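Long-range contact in B-cell lymphoma 3 protein (Homo sapiens, PDB 1K1A), which regulates transcription of NF-kappa-B target genes, holding the p50 subunit out of the nucleus when cytoplasmic and acting as a transcriptional activator when nuclear: residues A[158-170]-A[189-202]. Residues are numbered along the deposited sequence; the frame is centred on the assembly and turned at random.
Sequences VENNSLSMVQLLL and SASGRGLLPLVRTL
Val158 packs as a knob among Ser189, Ala190, Leu198 and Leu202, joining ankyrin repeats 5 and 6. A chi1 of 168° turns Val158 CG1 away from its own amide N and into the hole, where it lies 3.9 Å from Ser189 CB. In the reverse direction, Thr201 fits among Leu163, Val166, Gln167 and Leu170: its CG2 meets Leu170 CD1 at 3.8 Å, while OG1 brushes Leu163 CD1 and bonds only weakly back to Pro197 O. Between the knobs Leu198 forks. Its CD1 lies 3.9 Å from Leu163 CB, and its CD2 faces Val158 and Val166. The outer helices 163-170 and 196-202 run nearly parallel, 9° apart with axes 10.4 Å from each other, the side-by-side stacking of consecutive ankyrin repeats.

The polar part gathers at the C-terminal end of helix 153-159. Arg193, bent at chi3, swings its guanidinium edge onto Glu159 O, NH1 donating at 2.7 Å (161°) and NH2 adding a weak second bond. Leu195 CD2 covers part of one guanidinium face, and Leu195 CG packs 3.5 Å from Asn161 OD1. Cut back to an alanine, Leu195 would probably no longer cover that face, and the guanidinium would be freer to turn away from Glu159 O. The Glu159 carboxylate itself pairs with Arg151.

Arg193 thus donates to a carbonyl in the last turn of helix 153-159, where its positive charge probably complements the helix dipole; apart from this bond, the two segments meet mainly through apolar packing.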
loop_
_atom_site.group_PDB
_atom_site.type_symbol
_atom_site.label_atom_id
_atom_site.label_comp_id
_atom_site.label_asym_id
_atom_site.label_seq_id
_atom_site.Cartn_x
_atom_site.Cartn_y
_atom_site.Cartn_z
ATOM N N VAL A 158 2.441 2.706 -13.870
ATOM C CA VAL A 158 2.474 2.927 -15.316
ATOM C C VAL A 158 1.179 2.453 -15.974
ATOM O O VAL A 158 0.623 3.141 -16.831
ATOM C CB VAL A 158 3.687 2.253 -15.976
ATOM C CG1 VAL A 158 3.534 2.238 -17.487
ATOM C CG2 VAL A 158 4.963 2.975 -15.583
ATOM N N GLU A 159 0.694 1.285 -15.567
ATOM C CA GLU A 159 -0.566 0.760 -16.104
ATOM C C GLU A 159 -1.781 1.627 -15.749
ATOM O O GLU A 159 -2.729 1.739 -16.543
ATOM C CB GLU A 159 -0.777 -0.687 -15.667
ATOM C CG GLU A 159 0.297 -1.616 -16.199
ATOM C CD GLU A 159 0.013 -3.075 -15.925
ATOM O OE1 GLU A 159 -0.635 -3.379 -14.898
ATOM O OE2 GLU A 159 0.452 -3.922 -16.734
ATOM N N ASN A 160 -1.741 2.264 -14.579
ATOM C CA ASN A 160 -2.808 3.169 -14.145
ATOM C C ASN A 160 -2.684 4.547 -14.789
ATOM O O ASN A 160 -3.470 5.451 -14.494
ATOM C CB ASN A 160 -2.785 3.354 -12.616
ATOM C CG ASN A 160 -2.997 2.051 -11.853
ATOM O OD1 ASN A 160 -3.507 1.068 -12.392
ATOM N ND2 ASN A 160 -2.607 2.047 -10.578
ATOM N N ASN A 161 -1.674 4.717 -15.640
ATOM C CA ASN A 161 -1.408 6.005 -16.277
ATOM C C ASN A 161 -1.354 7.169 -15.280
ATOM O O ASN A 161 -2.034 8.179 -15.443
ATOM C CB ASN A 161 -2.422 6.290 -17.398
ATOM C CG ASN A 161 -2.053 7.515 -18.215
ATOM O OD1 ASN A 161 -0.876 7.797 -18.429
ATOM N ND2 ASN A 161 -3.064 8.267 -18.659
ATOM N N SER A 162 -0.545 7.009 -14.235
ATOM C CA SER A 162 -0.368 8.059 -13.242
ATOM C C SER A 162 1.056 8.603 -13.266
ATOM O O SER A 162 1.963 8.038 -12.642
ATOM C CB SER A 162 -0.687 7.553 -11.836
ATOM O OG SER A 162 -0.465 8.596 -10.889
ATOM N N LEU A 163 1.243 9.701 -13.978
ATOM C CA LEU A 163 2.549 10.335 -14.072
ATOM C C LEU A 163 3.070 10.776 -12.695
ATOM O O LEU A 163 4.264 10.728 -12.437
ATOM C CB LEU A 163 2.492 11.531 -15.021
ATOM C CG LEU A 163 3.815 12.255 -15.256
ATOM C CD1 LEU A 163 4.876 11.297 -15.801
ATOM C CD2 LEU A 163 3.611 13.431 -16.201
ATOM N N SER A 164 2.174 11.221 -11.824
ATOM C CA SER A 164 2.583 11.605 -10.476
ATOM C C SER A 164 3.236 10.426 -9.736
ATOM O O SER A 164 4.337 10.557 -9.195
ATOM C CB SER A 164 1.390 12.154 -9.681
ATOM O OG SER A 164 0.954 13.390 -10.233
ATOM N N MET A 165 2.562 9.278 -9.711
ATOM C CA MET A 165 3.103 8.104 -9.004
ATOM C C MET A 165 4.402 7.606 -9.637
ATOM O O MET A 165 5.323 7.186 -8.935
ATOM C CB MET A 165 2.081 6.963 -8.948
ATOM C CG MET A 165 0.938 7.176 -7.976
ATOM S SD MET A 165 1.484 7.422 -6.248
ATOM C CE MET A 165 1.318 9.140 -6.100
ATOM N N VAL A 166 4.461 7.639 -10.963
ATOM C CA VAL A 166 5.660 7.242 -11.678
ATOM C C VAL A 166 6.815 8.143 -11.280
ATOM O O VAL A 166 7.888 7.665 -10.941
ATOM C CB VAL A 166 5.450 7.255 -13.218
ATOM C CG1 VAL A 166 6.785 7.159 -13.943
ATOM C CG2 VAL A 166 4.516 6.089 -13.642
ATOM N N GLN A 167 6.581 9.451 -11.274
ATOM C CA GLN A 167 7.621 10.390 -10.871
ATOM C C GLN A 167 8.033 10.207 -9.402
ATOM O O GLN A 167 9.217 10.227 -9.073
ATOM C CB GLN A 167 7.189 11.834 -11.162
ATOM C CG GLN A 167 7.182 12.163 -12.671
ATOM C CD GLN A 167 6.771 13.600 -12.992
ATOM O OE1 GLN A 167 6.216 14.305 -12.146
ATOM N NE2 GLN A 167 7.028 14.027 -14.233
ATOM N N LEU A 168 7.052 9.990 -8.535
ATOM C CA LEU A 168 7.309 9.820 -7.106
ATOM C C LEU A 168 8.137 8.567 -6.822
ATOM O O LEU A 168 9.083 8.606 -6.040
ATOM C CB LEU A 168 5.986 9.794 -6.324
ATOM C CG LEU A 168 6.089 9.771 -4.794
ATOM C CD1 LEU A 168 6.998 10.905 -4.287
ATOM C CD2 LEU A 168 4.707 9.854 -4.150
ATOM N N LEU A 169 7.788 7.456 -7.465
ATOM C CA LEU A 169 8.514 6.204 -7.245
ATOM C C LEU A 169 9.949 6.234 -7.772
ATOM O O LEU A 169 10.871 5.737 -7.117
ATOM C CB LEU A 169 7.743 5.015 -7.831
ATOM C CG LEU A 169 6.442 4.638 -7.109
ATOM C CD1 LEU A 169 5.542 3.803 -7.998
ATOM C CD2 LEU A 169 6.730 3.895 -5.806
ATOM N N LEU A 170 10.147 6.821 -8.950
ATOM C CA LEU A 170 11.483 6.899 -9.525
ATOM C C LEU A 170 12.367 7.784 -8.661
ATOM O O LEU A 170 13.550 7.516 -8.470
ATOM C CB LEU A 170 11.431 7.422 -10.963
ATOM C CG LEU A 170 10.793 6.462 -11.984
ATOM C CD1 LEU A 170 10.573 7.163 -13.317
ATOM C CD2 LEU A 170 11.617 5.191 -12.173
ATOM N N SER A 189 4.826 -1.264 -21.491
ATOM C CA SER A 189 3.454 -0.811 -21.276
ATOM C C SER A 189 3.209 0.605 -21.773
ATOM O O SER A 189 2.235 0.858 -22.507
ATOM C CB SER A 189 3.066 -0.921 -19.797
ATOM O OG SER A 189 2.622 -2.231 -19.480
ATOM N N ALA A 190 4.078 1.528 -21.370
ATOM C CA ALA A 190 3.955 2.925 -21.778
ATOM C C ALA A 190 4.095 3.072 -23.286
ATOM O O ALA A 190 3.350 3.826 -23.915
ATOM C CB ALA A 190 4.995 3.794 -21.059
ATOM N N SER A 191 5.047 2.344 -23.860
ATOM C CA SER A 191 5.310 2.410 -25.295
ATOM C C SER A 191 4.160 1.835 -26.118
ATOM O O SER A 191 3.738 2.437 -27.111
ATOM C CB SER A 191 6.610 1.678 -25.645
ATOM O OG SER A 191 6.787 1.622 -27.053
ATOM N N GLY A 192 3.669 0.669 -25.707
ATOM C CA GLY A 192 2.591 -0.005 -26.412
ATOM C C GLY A 192 1.267 0.742 -26.373
ATOM O O GLY A 192 0.428 0.584 -27.260
ATOM N N ARG A 193 1.085 1.570 -25.352
ATOM C CA ARG A 193 -0.162 2.315 -25.190
ATOM C C ARG A 193 -0.037 3.765 -25.626
ATOM O O ARG A 193 -1.008 4.519 -25.578
ATOM C CB ARG A 193 -0.632 2.256 -23.741
ATOM C CG ARG A 193 -1.066 0.890 -23.290
ATOM C CD ARG A 193 -1.301 0.790 -21.787
ATOM N NE ARG A 193 -2.173 1.855 -21.293
ATOM C CZ ARG A 193 -2.585 1.953 -20.032
ATOM N NH1 ARG A 193 -2.208 1.049 -19.141
ATOM N NH2 ARG A 193 -3.378 2.949 -19.661
ATOM N N GLY A 194 1.166 4.161 -26.029
ATOM C CA GLY A 194 1.415 5.518 -26.475
ATOM C C GLY A 194 1.217 6.570 -25.403
ATOM O O GLY A 194 0.758 7.678 -25.688
ATOM N N LEU A 195 1.544 6.222 -24.161
ATOM C CA LEU A 195 1.467 7.167 -23.056
ATOM C C LEU A 195 2.717 8.048 -23.089
ATOM O O LEU A 195 3.659 7.827 -22.328
ATOM C CB LEU A 195 1.379 6.416 -21.721
ATOM C CG LEU A 195 0.009 5.903 -21.262
ATOM C CD1 LEU A 195 -0.905 5.596 -22.430
ATOM C CD2 LEU A 195 0.159 4.688 -20.348
ATOM N N LEU A 196 2.708 9.049 -23.972
ATOM C CA LEU A 196 3.871 9.909 -24.210
ATOM C C LEU A 196 4.595 10.482 -22.976
ATOM O O LEU A 196 5.801 10.348 -22.874
ATOM C CB LEU A 196 3.540 11.027 -25.209
ATOM C CG LEU A 196 2.965 10.581 -26.564
ATOM C CD1 LEU A 196 2.934 11.745 -27.527
ATOM C CD2 LEU A 196 3.749 9.408 -27.162
ATOM N N PRO A 197 3.883 11.153 -22.069
ATOM C CA PRO A 197 4.531 11.727 -20.880
ATOM C C PRO A 197 5.267 10.664 -20.070
ATOM O O PRO A 197 6.352 10.932 -19.541
ATOM C CB PRO A 197 3.355 12.296 -20.081
ATOM C CG PRO A 197 2.290 12.540 -21.105
ATOM C CD PRO A 197 2.436 11.432 -22.098
ATOM N N LEU A 198 4.690 9.466 -19.992
ATOM C CA LEU A 198 5.315 8.371 -19.260
ATOM C C LEU A 198 6.533 7.824 -19.998
ATOM O O LEU A 198 7.537 7.488 -19.380
ATOM C CB LEU A 198 4.309 7.251 -18.974
ATOM C CG LEU A 198 3.506 7.410 -17.671
ATOM C CD1 LEU A 198 2.663 8.670 -17.699
ATOM C CD2 LEU A 198 2.644 6.183 -17.385
ATOM N N VAL A 199 6.435 7.714 -21.318
ATOM C CA VAL A 199 7.561 7.236 -22.100
ATOM C C VAL A 199 8.742 8.180 -21.887
ATOM O O VAL A 199 9.864 7.739 -21.630
ATOM C CB VAL A 199 7.220 7.124 -23.610
ATOM C CG1 VAL A 199 8.434 6.643 -24.395
ATOM C CG2 VAL A 199 6.047 6.172 -23.823
ATOM N N ARG A 200 8.478 9.481 -21.958
ATOM C CA ARG A 200 9.530 10.478 -21.775
ATOM C C ARG A 200 10.185 10.351 -20.406
ATOM O O ARG A 200 11.414 10.387 -20.296
ATOM C CB ARG A 200 8.983 11.899 -21.939
ATOM C CG ARG A 200 8.719 12.320 -23.389
ATOM C CD ARG A 200 8.064 13.694 -23.529
ATOM N NE ARG A 200 7.612 13.945 -24.895
ATOM C CZ ARG A 200 6.348 14.134 -25.245
ATOM N NH1 ARG A 200 5.382 14.118 -24.328
ATOM N NH2 ARG A 200 6.045 14.336 -26.520
ATOM N N THR A 201 9.361 10.223 -19.371
ATOM C CA THR A 201 9.859 10.123 -18.000
ATOM C C THR A 201 10.699 8.857 -17.772
ATOM O O THR A 201 11.797 8.928 -17.228
ATOM C CB THR A 201 8.693 10.202 -17.001
ATOM O OG1 THR A 201 8.276 11.568 -16.866
ATOM C CG2 THR A 201 9.155 9.842 -15.600
ATOM N N LEU A 202 10.179 7.705 -18.186
ATOM C CA LEU A 202 10.916 6.443 -18.044
ATOM C C LEU A 202 12.266 6.445 -18.790
ATOM O O LEU A 202 13.269 5.989 -18.259
ATOM C CB LEU A 202 10.062 5.255 -18.507
ATOM C CG LEU A 202 8.772 4.977 -17.725
ATOM C CD1 LEU A 202 7.871 3.996 -18.472
ATOM C CD2 LEU A 202 9.081 4.463 -16.318
#